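Local atomic coordinates of ABC transporter binding protein AcbH (Actinoplanes, PDB entry 3OO8), a protein that binds beta-D-galactopyranose outside the cell as the solute receptor of an ABC transporter. Residues G323-E328 with N343-P348; W337-A342 with K356-I361. The protein carries 2 engineered substitutions. All coordinates share one frame; numbering follows the deposited sequence.

Contact 1 of 2, residues G323-E328 with N343-P348; sequences GTAEAE and NGLIAP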
ATOM      1  N   GLY A 323      14.781  -9.732   8.358  1.00 10.32           N
ATOM      2  CA  GLY A 323      14.118  -8.816   9.318  1.00 10.91           C
ATOM      3  C   GLY A 323      15.098  -7.920  10.041  1.00 10.93           C
ATOM      4  O   GLY A 323      14.990  -7.762  11.266  1.00 12.78           O
ATOM      5  N   THR A 324      16.014  -7.301   9.291  1.00 12.19           N
ATOM      6  CA  THR A 324      16.980  -6.357   9.898  1.00  9.75           C
ATOM      7  C   THR A 324      17.071  -5.091   9.076  1.00 10.88           C
ATOM      8  O   THR A 324      16.771  -5.109   7.875  1.00 10.99           O
ATOM      9  CB  THR A 324      18.421  -6.984  10.004  1.00 13.14           C
ATOM     10  OG1 THR A 324      18.925  -7.257   8.704  1.00 13.60           O
ATOM     11  CG2 THR A 324      18.414  -8.272  10.827  1.00 11.24           C
ATOM     12  N   ALA A 325      17.495  -3.990   9.724  1.00  9.72           N
ATOM     13  CA  ALA A 325      17.740  -2.737   8.999  1.00  9.93           C
ATOM     14  C   ALA A 325      18.791  -2.949   7.921  1.00 11.53           C
ATOM     15  O   ALA A 325      18.690  -2.352   6.837  1.00 11.32           O
ATOM     16  CB  ALA A 325      18.201  -1.639   9.966  1.00 11.25           C
ATOM     17  N   GLU A 326      19.814  -3.753   8.191  1.00 13.11           N
ATOM     18  CA  GLU A 326      20.866  -3.893   7.191  1.00 13.85           C
ATOM     19  C   GLU A 326      20.331  -4.522   5.914  1.00 12.78           C
ATOM     20  O   GLU A 326      20.683  -4.094   4.814  1.00 14.95           O
ATOM     21  CB  GLU A 326      22.031  -4.733   7.730  1.00 15.50           C
ATOM     22  CG  GLU A 326      22.850  -3.995   8.783  1.00 22.74           C
ATOM     23  CD  GLU A 326      22.246  -4.024  10.191  1.00 34.78           C
ATOM     24  OE1 GLU A 326      21.116  -4.546  10.431  1.00 27.35           O
ATOM     25  OE2 GLU A 326      22.944  -3.502  11.085  1.00 37.42           O
ATOM     26  N   ALA A 327      19.455  -5.513   6.069  1.00 12.71           N
ATOM     27  CA  ALA A 327      18.905  -6.208   4.911  1.00 11.52           C
ATOM     28  C   ALA A 327      18.056  -5.213   4.111  1.00 11.72           C
ATOM     29  O   ALA A 327      18.102  -5.181   2.890  1.00 14.77           O
ATOM     30  CB  ALA A 327      18.091  -7.423   5.310  1.00 12.05           C
ATOM     31  N   GLU A 328      17.253  -4.420   4.822  1.00 10.58           N
ATOM     32  CA  GLU A 328      16.408  -3.457   4.105  1.00  9.00           C
ATOM     33  C   GLU A 328      17.243  -2.441   3.374  1.00 11.19           C
ATOM     34  O   GLU A 328      16.937  -2.111   2.220  1.00 10.12           O
ATOM     35  CB  GLU A 328      15.440  -2.756   5.081  1.00  9.05           C
ATOM     36  CG  GLU A 328      14.530  -3.743   5.813  1.00 10.15           C
ATOM     37  CD  GLU A 328      13.677  -3.083   6.891  1.00 11.65           C
ATOM     38  OE1 GLU A 328      13.732  -1.862   7.052  1.00 11.75           O
ATOM     39  OE2 GLU A 328      12.922  -3.796   7.600  1.00  9.95           O
ATOM     40  N   ASN A 343      12.716   0.138  12.619  1.00 16.80           N
ATOM     41  CA  ASN A 343      12.739   1.384  13.412  1.00 19.51           C
ATOM     42  C   ASN A 343      14.071   2.138  13.262  1.00 20.39           C
ATOM     43  O   ASN A 343      15.137   1.540  13.392  1.00 22.45           O
ATOM     44  CB  ASN A 343      12.545   1.092  14.904  1.00 21.31           C
ATOM     45  CG  ASN A 343      11.131   0.709  15.252  1.00 22.99           C
ATOM     46  OD1 ASN A 343      10.177   1.073  14.560  1.00 29.55           O
ATOM     47  ND2 ASN A 343      10.982  -0.040  16.341  1.00 34.60           N
ATOM     48  N   GLY A 344      13.994   3.434  12.992  1.00 25.23           N
ATOM     49  CA  GLY A 344      15.182   4.280  12.934  1.00 26.00           C
ATOM     50  C   GLY A 344      16.036   4.097  11.694  1.00 25.97           C
ATOM     51  O   GLY A 344      17.165   4.605  11.611  1.00 28.75           O
ATOM     52  N   LEU A 345      15.521   3.384  10.706  1.00 22.39           N
ATOM     53  CA  LEU A 345      16.317   3.228   9.508  1.00 16.95           C
ATOM     54  C   LEU A 345      16.115   4.382   8.535  1.00 16.46           C
ATOM     55  O   LEU A 345      15.012   4.593   8.037  1.00 16.39           O
ATOM     56  CB  LEU A 345      16.030   1.875   8.839  1.00 17.63           C
ATOM     57  CG  LEU A 345      16.667   1.802   7.455  1.00 15.34           C
ATOM     58  CD1 LEU A 345      18.199   1.896   7.498  1.00 15.02           C
ATOM     59  CD2 LEU A 345      16.227   0.530   6.729  1.00 16.71           C
ATOM     60  N   ILE A 346      17.183   5.153   8.306  1.00 13.41           N
ATOM     61  CA  ILE A 346      17.251   6.154   7.223  1.00 14.14           C
ATOM     62  C   ILE A 346      18.475   5.745   6.428  1.00 14.33           C
ATOM     63  O   ILE A 346      19.616   6.034   6.821  1.00 14.64           O
ATOM     64  CB  ILE A 346      17.458   7.589   7.789  1.00 13.71           C
ATOM     65  CG1 ILE A 346      16.309   7.900   8.737  1.00 19.99           C
ATOM     66  CG2 ILE A 346      17.442   8.646   6.675  1.00 16.14           C
ATOM     67  CD1 ILE A 346      15.019   8.160   7.974  1.00 24.62           C
ATOM     68  N   ALA A 347      18.256   4.997   5.359  1.00 14.11           N
ATOM     69  CA  ALA A 347      19.360   4.484   4.544  1.00 15.88           C
ATOM     70  C   ALA A 347      20.111   5.604   3.833  1.00 16.00           C
ATOM     71  O   ALA A 347      19.526   6.639   3.469  1.00 17.06           O
ATOM     72  CB  ALA A 347      18.831   3.461   3.526  1.00 17.40           C
ATOM     73  N   PRO A 348      21.422   5.397   3.611  1.00 17.34           N
ATOM     74  CA  PRO A 348      22.257   6.453   3.033  1.00 17.80           C
ATOM     75  C   PRO A 348      21.871   6.793   1.617  1.00 17.21           C
ATOM     76  O   PRO A 348      22.251   7.833   1.090  1.00 19.37           O
ATOM     77  CB  PRO A 348      23.674   5.862   3.057  1.00 18.48           C
ATOM     78  CG  PRO A 348      23.524   4.416   3.436  1.00 23.51           C
ATOM     79  CD  PRO A 348      22.202   4.253   4.115  1.00 18.24           C
TER
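A325 and L345 bring the two backbones together, their CA atoms 6.2 Å apart, where the first turn of helix 325-332 meets the irregular loop between strand 339-340 and helix 352-363. The chain carries the class 2 fold of a solute-binding protein, and this contact packs a helix start against a connecting loop, away from the galactose-binding residues. G323 has just left the preceding helix, and T324 is the N-cap of the next. Its OG1 accepts from A327 N at 3.2 Å with an N-H...O angle of 154°, a task for which a short hydroxyl side chain is well suited. The loop bends at G344, whose positive phi of 74° is easily adopted without a side chain, and then runs on in a more extended form through L345 and I346.

L345 supplies about half of the buried surface. Its CG lies anti to the backbone N (chi1 170°), a torsion that swings the branched end of the side chain against the helix. A325 answers with a methyl group small enough to admit the loop: the CB atoms of A325 and L345 approach to 4.3 Å, while L345 CD2 lies 3.8 Å from A325 O. The leucine crosses E328 obliquely, and L345 CD2 meets E328 at both ends, lying 3.8 Å from E328 CB. E328 suits this buried place because its aliphatic part offers carbon to the leucine while its carboxylate is held by backbone: OE1 accepts a hydrogen bond from A342 N, just before the loop segment. On the other side of the loop, I346 leans on K355 and V358 of helix 352-363. The closest touch between 323-328 and 343-348 is L345 CD2 against E328 OE1, at 3.5 Å.

Contact 2 of 2, residues W337-A342 with K356-I361; sequences WDVGLA and KSVAEI. With SO4 (sulfate ion), chain B.
V339 packs against S357, V358 and I361, laying the short, weakly bonded strand 339-340 of the mixed sheet across helix 352-363 in this class 2 solute-binding fold. The tight part is wholly apolar. V339 CB stands 3.6 Å from V358 CG2, and the two methyls of V339 both flank that methyl, CG1 resting 4.1 Å from S357 CB and CG2 4.0 Å from I361 CD1. A branched valine suits this place, touching two successive turns. V358 CG2 stands anti to the carbonyl carbon (CG1 at chi1 162°), which sets it against the strand. On the same sheet-facing side, I361 also touches N139 of strand 134-147, with which V339 pairs; the side chain of I361 is about 9 Å from that of galactose-binding W142.

Toward W337 the packing gives way to water. A single molecule donates to W337 O and S357 OG, bridging strand approach and helix; S357 OG is also hydrogen-bonded to I353 O. At the loose end K356 does not touch 337-342; its side chain lies on D280 and F281 of strand 279-282 and, turning at chi4 (65°), sets NZ beside a sulfate probably from the crystallisation liquor. With an alanine here, the sulfate would probably lose its lysine partner and strand 279-282 some side-chain cover. Both bonds are weak, K356 NZ lying 3.4 Å from sulfate O4 and 3.5 Å from O1.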
ATOM      1  N   TRP A 337      11.822   4.686  -4.197  1.00 13.24           N
ATOM      2  CA  TRP A 337      10.542   5.077  -3.581  1.00 12.25           C
ATOM      3  C   TRP A 337      10.159   4.257  -2.354  1.00 10.08           C
ATOM      4  O   TRP A 337       9.622   4.801  -1.405  1.00 12.25           O
ATOM      5  CB  TRP A 337       9.392   5.106  -4.596  1.00 13.25           C
ATOM      6  CG  TRP A 337       9.844   5.824  -5.828  1.00 12.17           C
ATOM      7  CD1 TRP A 337      10.063   5.258  -7.043  1.00 15.56           C
ATOM      8  CD2 TRP A 337      10.265   7.198  -5.935  1.00 16.32           C
ATOM      9  NE1 TRP A 337      10.560   6.202  -7.923  1.00 18.72           N
ATOM     10  CE2 TRP A 337      10.693   7.397  -7.265  1.00 17.67           C
ATOM     11  CE3 TRP A 337      10.303   8.273  -5.049  1.00 16.12           C
ATOM     12  CZ2 TRP A 337      11.148   8.629  -7.722  1.00 16.31           C
ATOM     13  CZ3 TRP A 337      10.769   9.509  -5.512  1.00 18.67           C
ATOM     14  CH2 TRP A 337      11.177   9.668  -6.826  1.00 18.40           C
ATOM     15  N   ASP A 338      10.382   2.957  -2.402  1.00 11.43           N
ATOM     16  CA  ASP A 338      10.070   2.122  -1.242  1.00 10.38           C
ATOM     17  C   ASP A 338      10.987   2.429  -0.054  1.00 12.39           C
ATOM     18  O   ASP A 338      12.148   2.825  -0.217  1.00 11.28           O
ATOM     19  CB  ASP A 338      10.238   0.655  -1.612  1.00 10.95           C
ATOM     20  CG  ASP A 338       9.263   0.207  -2.687  1.00 11.51           C
ATOM     21  OD1 ASP A 338       8.055   0.406  -2.496  1.00 14.02           O
ATOM     22  OD2 ASP A 338       9.694  -0.362  -3.708  1.00 13.60           O
ATOM     23  N   VAL A 339      10.462   2.225   1.146  1.00  8.61           N
ATOM     24  CA  VAL A 339      11.241   2.445   2.367  1.00  8.28           C
ATOM     25  C   VAL A 339      11.080   1.293   3.353  1.00 10.58           C
ATOM     26  O   VAL A 339      10.000   0.681   3.500  1.00 10.72           O
ATOM     27  CB  VAL A 339      10.889   3.802   3.069  1.00  7.62           C
ATOM     28  CG1 VAL A 339      11.227   4.991   2.127  1.00 11.88           C
ATOM     29  CG2 VAL A 339       9.380   3.854   3.397  1.00 10.65           C
ATOM     30  N   GLY A 340      12.189   0.995   4.011  1.00  8.56           N
ATOM     31  CA  GLY A 340      12.212  -0.044   5.046  1.00  8.98           C
ATOM     32  C   GLY A 340      11.295   0.245   6.235  1.00 12.05           C
ATOM     33  O   GLY A 340      11.071   1.405   6.595  1.00 11.91           O
ATOM     34  N   LEU A 341      10.838  -0.826   6.889  1.00 10.18           N
ATOM     35  CA  LEU A 341       9.985  -0.693   8.081  1.00 11.32           C
ATOM     36  C   LEU A 341      10.772  -0.725   9.383  1.00 12.66           C
ATOM     37  O   LEU A 341      10.209  -0.429  10.447  1.00 12.74           O
ATOM     38  CB  LEU A 341       8.917  -1.798   8.167  1.00 11.25           C
ATOM     39  CG  LEU A 341       7.718  -1.653   7.237  1.00 13.04           C
ATOM     40  CD1 LEU A 341       8.074  -1.991   5.789  1.00 13.14           C
ATOM     41  CD2 LEU A 341       6.586  -2.576   7.749  1.00 12.03           C
ATOM     42  N   ALA A 342      12.065  -1.029   9.303  1.00 11.36           N
ATOM     43  CA  ALA A 342      12.852  -1.128  10.536  1.00 11.29           C
ATOM     44  C   ALA A 342      12.903   0.201  11.301  1.00 13.22           C
ATOM     45  O   ALA A 342      13.097   1.272  10.712  1.00 15.95           O
ATOM     46  CB  ALA A 342      14.250  -1.624  10.211  1.00 12.18           C
ATOM     47  N   LYS A 356      10.866  11.445   4.179  1.00 10.46           N
ATOM     48  CA  LYS A 356       9.583  11.837   4.728  1.00 13.00           C
ATOM     49  C   LYS A 356       8.619  10.634   4.803  1.00 12.05           C
ATOM     50  O   LYS A 356       7.832  10.516   5.746  1.00 11.94           O
ATOM     51  CB  LYS A 356       8.995  12.965   3.893  1.00 11.99           C
ATOM     52  CG  LYS A 356       7.780  13.584   4.556  1.00 16.17           C
ATOM     53  CD  LYS A 356       7.363  14.864   3.826  1.00 16.37           C
ATOM     54  CE  LYS A 356       6.126  15.464   4.479  1.00 20.84           C
ATOM     55  NZ  LYS A 356       6.381  15.918   5.868  1.00 25.85           N
ATOM     56  N   SER A 357       8.736   9.731   3.839  1.00 12.96           N
ATOM     57  CA  SER A 357       7.869   8.541   3.814  1.00  9.32           C
ATOM     58  C   SER A 357       8.092   7.682   5.065  1.00 11.79           C
ATOM     59  O   SER A 357       7.129   7.226   5.696  1.00 11.42           O
ATOM     60  CB  SER A 357       8.146   7.704   2.556  1.00  9.13           C
ATOM     61  OG  SER A 357       7.828   8.437   1.355  1.00 11.65           O
ATOM     62  N   VAL A 358       9.359   7.513   5.445  1.00 11.69           N
ATOM     63  CA  VAL A 358       9.695   6.722   6.650  1.00 11.73           C
ATOM     64  C   VAL A 358       9.050   7.378   7.859  1.00 12.12           C
ATOM     65  O   VAL A 358       8.484   6.710   8.721  1.00 15.21           O
ATOM     66  CB  VAL A 358      11.257   6.722   6.882  1.00 16.21           C
ATOM     67  CG1 VAL A 358      11.646   6.294   8.339  1.00 19.29           C
ATOM     68  CG2 VAL A 358      11.917   5.837   5.855  1.00 17.76           C
ATOM     69  N   ALA A 359       9.188   8.697   7.951  1.00 13.58           N
ATOM     70  CA  ALA A 359       8.651   9.417   9.086  1.00 13.04           C
ATOM     71  C   ALA A 359       7.128   9.314   9.166  1.00 12.81           C
ATOM     72  O   ALA A 359       6.580   8.974  10.214  1.00 14.70           O
ATOM     73  CB  ALA A 359       9.074  10.875   9.016  1.00 14.44           C
ATOM     74  N   GLU A 360       6.454   9.542   8.036  1.00 11.76           N
ATOM     75  CA  GLU A 360       4.992   9.572   8.041  1.00 12.13           C
ATOM     76  C   GLU A 360       4.386   8.175   8.138  1.00 11.66           C
ATOM     77  O   GLU A 360       3.416   7.960   8.855  1.00 13.76           O
ATOM     78  CB  GLU A 360       4.449  10.342   6.834  1.00 13.01           C
ATOM     79  CG  GLU A 360       4.817  11.830   6.925  1.00 13.49           C
ATOM     80  CD  GLU A 360       4.271  12.496   8.175  1.00 17.24           C
ATOM     81  OE1 GLU A 360       3.150  12.140   8.635  1.00 13.24           O
ATOM     82  OE2 GLU A 360       4.954  13.409   8.687  1.00 16.80           O
ATOM     83  N   ILE A 361       4.958   7.196   7.437  1.00 10.32           N
ATOM     84  CA  ILE A 361       4.472   5.840   7.645  1.00 12.21           C
ATOM     85  C   ILE A 361       4.702   5.325   9.077  1.00 10.87           C
ATOM     86  O   ILE A 361       3.848   4.646   9.671  1.00 11.97           O
ATOM     87  CB  ILE A 361       5.081   4.862   6.619  1.00 10.61           C
ATOM     88  CG1 ILE A 361       4.670   5.287   5.213  1.00  9.85           C
ATOM     89  CG2 ILE A 361       4.627   3.433   6.955  1.00 11.73           C
ATOM     90  CD1 ILE A 361       5.458   4.535   4.086  1.00 10.75           C
TER
HETATM   91  S   SO4 B 405       8.985  18.834   4.834  1.00 58.41           S
HETATM   92  O1  SO4 B 405       7.642  18.728   4.275  1.00 60.27           O
HETATM   93  O2  SO4 B 405       8.994  19.945   5.783  1.00 59.24           O
HETATM   94  O3  SO4 B 405       9.956  19.091   3.770  1.00 62.59           O
HETATM   95  O4  SO4 B 405       9.357  17.595   5.513  1.00 60.72           O
HETATM   96  O   HOH W   1       8.359   7.114  -1.177  1.00 13.48           O

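The two contacts alternate along the chain, their centres 10 Å apart, and both are buried, though contact 2 lies nearer the centre of the chain, its centre about 12 Å away against about 19 Å for contact 1. They share one connection: the backbone that supplies strand 339-340 to contact 2 runs on into the loop of contact 1. The carboxylate of E328 ties the two together through the backbone of 337-342, and L345 O packs on V358 CG1. Contact 1 sets a leucine against an alanine and a carboxylate at a helix start; contact 2 relies on branched aliphatic side chains between strand and helix, with water and a sulfate at its margin.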